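Local structure of putative PadR-family transcriptional regulatory protein (Bacteroides fragilis, 5H20) at residues C18-L23 / Y78-K83; T54-K57 / L61-Y64. The protein probably regulates transcription as a dimeric, PadR-like DNA-binding protein with a winged helix-turn-helix domain. One frame throughout, in Å; residues are numbered along the deposited sequence. Where two conformers were deposited one is given.

Interaction 1 brings the C-terminal end of helix 5-23 against strand 75-80, and interaction 2, whose segments lie between those of interaction 1 in the chain, folds the end of helix 46-58 back onto strand 62-67. Their centres are 8 Å apart, and the two-stranded antiparallel sheet joins them: Lys79 N lies 2.9 Å from Ser63 O and Thr81 N 3.1 Å from Leu61 O, both probable hydrogen bonds. Leu62 touches Leu23 and Leu80, so the two contacts share apolar packing. Bound alpha-D-glucopyranose lies about 4 Å from the side chain of Tyr78 in interaction 1 and about 7 Å from that of Tyr64 in interaction 2.

Interaction 1: residues C18-L23 / Y78-K83; sequences CIMLLL and YKLTGK
Leu80 lays its isobutyl group against the last turn of helix 5-23, and its two methyls have different targets there. Leu80 CD1 meets the backbone, 3.5 Å from Met20 O, whereas Leu80 CD2 rests on the side chain, 3.8 Å from Met20 CG. The two side chains cross at about a right angle. Met20 CG stands anti to its own carbonyl carbon (chi1 -70°), which presents the CB-CG part of the chain to Leu80; a bend at the sulfur (chi3 -83°) then leads the end of the chain off. Leu23 has the same first-torsion setting and points at the strand, where its CD2 lies 3.6 Å from Tyr78 O and its CD1 4.3 Å from Tyr78 CB. Leu23 CB also lies 4.2 Å from Leu80 CG. Helix and strand run nearly perpendicular, at 93°, with their segment axes 7.9 Å apart: within the winged helix-turn-helix fold, the first helix of the domain here packs on the second strand of the wing. Side chain meets side chain through apolar groups alone, while two methyls also rest on backbone carbonyl oxygens; one water links the backbones, donating to Leu23 O at 2.9 Å and accepting from Leu80 N at 3.2 Å. Tyr78 starts toward the helix, yet its ring leads away to touch Leu53 and the bound glucose. Beyond the strand, Thr81 N-caps helix 82-97 through OG1 and Gly84 N; Leu88 of that helix touches both Met20 and Leu80, while Met10 of the second subunit also packs on Met20.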
loop_
_atom_site.group_PDB
_atom_site.type_symbol
_atom_site.label_atom_id
_atom_site.label_comp_id
_atom_site.label_asym_id
_atom_site.label_seq_id
_atom_site.Cartn_x
_atom_site.Cartn_y
_atom_site.Cartn_z
ATOM N N CYS A 18 8.397 0.003 2.051
ATOM C CA CYS A 18 9.712 0.589 1.828
ATOM C C CYS A 18 10.762 0.081 2.833
ATOM O O CYS A 18 11.901 -0.212 2.449
ATOM C CB CYS A 18 9.600 2.113 1.883
ATOM S SG CYS A 18 11.121 2.968 1.451
ATOM N N ILE A 19 10.365 -0.029 4.104
ATOM C CA ILE A 19 11.205 -0.601 5.163
ATOM C C ILE A 19 11.565 -2.071 4.844
ATOM O O ILE A 19 12.751 -2.456 4.903
ATOM C CB ILE A 19 10.526 -0.511 6.558
ATOM C CG1 ILE A 19 10.352 0.937 7.009
ATOM C CG2 ILE A 19 11.330 -1.265 7.615
ATOM C CD1 ILE A 19 9.308 1.111 8.097
ATOM N N MET A 20 10.544 -2.867 4.496
ATOM C CA MET A 20 10.739 -4.282 4.147
ATOM C C MET A 20 11.620 -4.425 2.911
ATOM O O MET A 20 12.501 -5.299 2.875
ATOM C CB MET A 20 9.407 -4.995 3.948
ATOM C CG MET A 20 8.627 -5.189 5.231
ATOM S SD MET A 20 7.188 -6.242 4.990
ATOM C CE MET A 20 5.997 -5.049 4.375
ATOM N N LEU A 21 11.392 -3.552 1.922
ATOM C CA LEU A 21 12.264 -3.438 0.746
ATOM C C LEU A 21 13.725 -3.184 1.110
ATOM O O LEU A 21 14.602 -3.927 0.668
ATOM C CB LEU A 21 11.780 -2.350 -0.228
ATOM C CG LEU A 21 11.301 -2.755 -1.620
ATOM C CD1 LEU A 21 11.122 -1.502 -2.460
ATOM C CD2 LEU A 21 12.270 -3.700 -2.325
ATOM N N LEU A 22 13.973 -2.151 1.920
ATOM C CA LEU A 22 15.333 -1.780 2.348
ATOM C C LEU A 22 16.023 -2.846 3.206
ATOM O O LEU A 22 17.240 -2.995 3.139
ATOM C CB LEU A 22 15.355 -0.401 3.033
ATOM C CG LEU A 22 15.055 0.855 2.184
ATOM C CD1 LEU A 22 14.633 2.028 3.060
ATOM C CD2 LEU A 22 16.219 1.265 1.290
ATOM N N LEU A 23 15.242 -3.609 3.969
ATOM C CA LEU A 23 15.790 -4.656 4.843
ATOM C C LEU A 23 16.009 -6.021 4.178
ATOM O O LEU A 23 16.674 -6.888 4.749
ATOM C CB LEU A 23 14.949 -4.790 6.121
ATOM C CG LEU A 23 15.161 -3.692 7.167
ATOM C CD1 LEU A 23 14.066 -3.761 8.207
ATOM C CD2 LEU A 23 16.525 -3.751 7.859
ATOM N N TYR A 78 17.927 -4.823 13.069
ATOM C CA TYR A 78 16.717 -5.364 12.478
ATOM C C TYR A 78 17.037 -6.159 11.235
ATOM O O TYR A 78 17.917 -5.789 10.460
ATOM C CB TYR A 78 15.775 -4.220 12.077
ATOM C CG TYR A 78 15.058 -3.474 13.181
ATOM C CD1 TYR A 78 13.813 -3.914 13.656
ATOM C CD2 TYR A 78 15.576 -2.271 13.694
ATOM C CE1 TYR A 78 13.128 -3.217 14.641
ATOM C CE2 TYR A 78 14.891 -1.554 14.673
ATOM C CZ TYR A 78 13.668 -2.030 15.143
ATOM O OH TYR A 78 12.966 -1.325 16.102
ATOM N N LYS A 79 16.293 -7.239 11.049
ATOM C CA LYS A 79 16.311 -8.001 9.808
ATOM C C LYS A 79 14.884 -8.344 9.394
ATOM O O LYS A 79 13.967 -8.341 10.221
ATOM C CB LYS A 79 17.176 -9.257 9.941
ATOM C CG LYS A 79 16.606 -10.303 10.893
ATOM C CD LYS A 79 17.391 -11.600 10.873
ATOM C CE LYS A 79 16.491 -12.743 11.312
ATOM N NZ LYS A 79 17.165 -14.077 11.185
ATOM N N LEU A 80 14.710 -8.625 8.107
ATOM C CA LEU A 80 13.446 -9.086 7.571
ATOM C C LEU A 80 13.372 -10.604 7.829
ATOM O O LEU A 80 14.286 -11.339 7.435
ATOM C CB LEU A 80 13.422 -8.800 6.066
ATOM C CG LEU A 80 12.342 -8.040 5.292
ATOM C CD1 LEU A 80 12.272 -8.630 3.898
ATOM C CD2 LEU A 80 10.956 -8.052 5.914
ATOM N N THR A 81 12.301 -11.061 8.490
ATOM C CA THR A 81 12.090 -12.500 8.798
ATOM C C THR A 81 11.724 -13.338 7.561
ATOM O O THR A 81 11.555 -12.795 6.464
ATOM C CB THR A 81 10.972 -12.734 9.851
ATOM O OG1 THR A 81 9.711 -12.285 9.326
ATOM C CG2 THR A 81 11.280 -12.053 11.188
ATOM N N GLY A 82 11.596 -14.658 7.752
ATOM C CA GLY A 82 11.029 -15.558 6.744
ATOM C C GLY A 82 9.641 -15.116 6.290
ATOM O O GLY A 82 9.373 -15.030 5.091
ATOM N N LYS A 83 8.778 -14.828 7.266
ATOM C CA LYS A 83 7.424 -14.326 7.054
ATOM C C LYS A 83 7.438 -12.955 6.330
ATOM O O LYS A 83 6.657 -12.736 5.408
ATOM C CB LYS A 83 6.666 -14.267 8.395
ATOM C CG LYS A 83 5.203 -13.837 8.300
ATOM C CD LYS A 83 4.539 -13.822 9.674
ATOM C CE LYS A 83 3.108 -13.307 9.593
ATOM N NZ LYS A 83 2.512 -13.055 10.935
HETATM O O HOH W 1 17.439 -8.959 6.566
#

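Interaction 2: residues T54-K57 / L61-Y64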
loop_
_atom_site.group_PDB
_atom_site.type_symbol
_atom_site.label_atom_id
_atom_site.label_comp_id
_atom_site.label_asym_id
_atom_site.label_seq_id
_atom_site.Cartn_x
_atom_site.Cartn_y
_atom_site.Cartn_z
ATOM N N THR A 54 8.241 -1.128 14.996
ATOM C CA THR A 54 7.569 -1.796 16.109
ATOM C C THR A 54 6.341 -2.589 15.618
ATOM O O THR A 54 6.183 -3.755 16.004
ATOM C CB THR A 54 7.242 -0.795 17.258
ATOM O OG1 THR A 54 8.467 -0.280 17.796
ATOM C CG2 THR A 54 6.463 -1.455 18.404
ATOM N N ARG A 55 5.534 -1.976 14.742
ATOM C CA ARG A 55 4.342 -2.613 14.169
ATOM C C ARG A 55 4.690 -3.849 13.326
ATOM O O ARG A 55 4.032 -4.882 13.426
ATOM C CB ARG A 55 3.544 -1.602 13.339
ATOM C CG ARG A 55 2.053 -1.874 13.285
ATOM C CD ARG A 55 1.313 -0.731 12.611
ATOM N NE ARG A 55 1.648 0.564 13.202
ATOM C CZ ARG A 55 0.846 1.621 13.175
ATOM N NH1 ARG A 55 -0.341 1.528 12.596
ATOM N NH2 ARG A 55 1.224 2.763 13.734
ATOM N N LEU A 56 5.734 -3.724 12.500
ATOM C CA LEU A 56 6.225 -4.821 11.653
ATOM C C LEU A 56 6.864 -5.955 12.474
ATOM O O LEU A 56 6.661 -7.136 12.149
ATOM C CB LEU A 56 7.191 -4.314 10.569
ATOM C CG LEU A 56 6.689 -3.405 9.423
ATOM C CD1 LEU A 56 7.805 -2.504 8.915
ATOM C CD2 LEU A 56 6.076 -4.188 8.266
ATOM N N LYS A 57 7.617 -5.601 13.528
ATOM C CA LYS A 57 8.153 -6.599 14.475
ATOM C C LYS A 57 7.032 -7.360 15.185
ATOM O O LYS A 57 7.120 -8.582 15.341
ATOM C CB LYS A 57 9.111 -5.971 15.512
ATOM C CG LYS A 57 9.299 -6.823 16.770
ATOM C CD LYS A 57 9.716 -6.034 18.001
ATOM C CE LYS A 57 8.665 -5.049 18.505
ATOM N NZ LYS A 57 8.015 -5.542 19.760
ATOM N N LEU A 61 7.127 -9.660 10.988
ATOM C CA LEU A 61 7.612 -9.390 9.634
ATOM C C LEU A 61 9.065 -8.936 9.688
ATOM O O LEU A 61 9.842 -9.202 8.770
ATOM C CB LEU A 61 6.731 -8.340 8.938
ATOM C CG LEU A 61 5.299 -8.737 8.551
ATOM C CD1 LEU A 61 4.470 -7.515 8.188
ATOM C CD2 LEU A 61 5.262 -9.750 7.415
ATOM N N LEU A 62 9.391 -8.227 10.769
ATOM C CA LEU A 62 10.757 -7.920 11.178
ATOM C C LEU A 62 11.042 -8.586 12.527
ATOM O O LEU A 62 10.120 -8.927 13.268
ATOM C CB LEU A 62 10.942 -6.410 11.311
ATOM C CG LEU A 62 11.469 -5.496 10.191
ATOM C CD1 LEU A 62 10.860 -5.733 8.812
ATOM C CD2 LEU A 62 11.246 -4.059 10.625
ATOM N N SER A 63 12.322 -8.788 12.816
ATOM C CA SER A 63 12.788 -9.174 14.147
ATOM C C SER A 63 14.127 -8.493 14.401
ATOM O O SER A 63 14.789 -8.048 13.454
ATOM C CB SER A 63 12.904 -10.697 14.297
ATOM O OG SER A 63 13.946 -11.226 13.499
ATOM N N TYR A 64 14.509 -8.385 15.671
ATOM C CA TYR A 64 15.744 -7.708 16.013
ATOM C C TYR A 64 16.531 -8.425 17.111
ATOM O O TYR A 64 16.003 -9.279 17.841
ATOM C CB TYR A 64 15.494 -6.211 16.352
ATOM C CG TYR A 64 14.749 -5.985 17.644
ATOM C CD1 TYR A 64 15.401 -6.064 18.885
ATOM C CD2 TYR A 64 13.384 -5.693 17.635
ATOM C CE1 TYR A 64 14.710 -5.868 20.074
ATOM C CE2 TYR A 64 12.693 -5.495 18.818
ATOM C CZ TYR A 64 13.355 -5.586 20.028
ATOM O OH TYR A 64 12.640 -5.385 21.184
#
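Leu56 and Leu61 meet through one methyl each, Leu56 CD2 lying 3.7 Å from Leu61 CD1, with the two isobutyl groups set obliquely to one another. Leu62 approaches the same leucine by a different branch: Leu62 CD2 is 4.1 Å from Leu56 CB and equally near Leu56 CD1. Leu56 thus offers separate methyls to two consecutive residues. Its CG is anti to the carbonyl carbon (chi1 -67°), and a chi2 of 152° turns CD2 to Leu61 and CD1 to Leu62.

Backbone hydrogen bonds accompany this packing. Leu56 O accepts two of them, both from the same face of its carbonyl plane. Leu61 N, 2.8 Å from Leu56 O, lies nearly in line with the C=O bond (159° at the oxygen) and only modestly tilted from the plane. Leu62 N, 3.2 Å from Leu56 O, stands well above the plane, so this second bond does not use a lone-pair direction even though its N-H points well at the oxygen. One residue on, Lys57 CA makes a CA-H...O contact of 3.3 Å with Leu62 O.

Lys57 and Tyr64 continue the contact along the strand. The lysine chain bends at chi3 and chi4 and crosses the tyrosine side chain at a slant, but its fit at the ring edge is doubtful as modelled and carries no weight. Tyr64 also packs edge-to-face with Trp66. Leu56 reaches Glu16 and Ile19 of helix 5-23, while Val6 of the second subunit touches Leu56 and Leu61. This short connection from helix 46-58, probably the DNA-recognition helix, into the first strand of the wing is characteristic of the winged helix-turn-helix fold of PadR-like regulators.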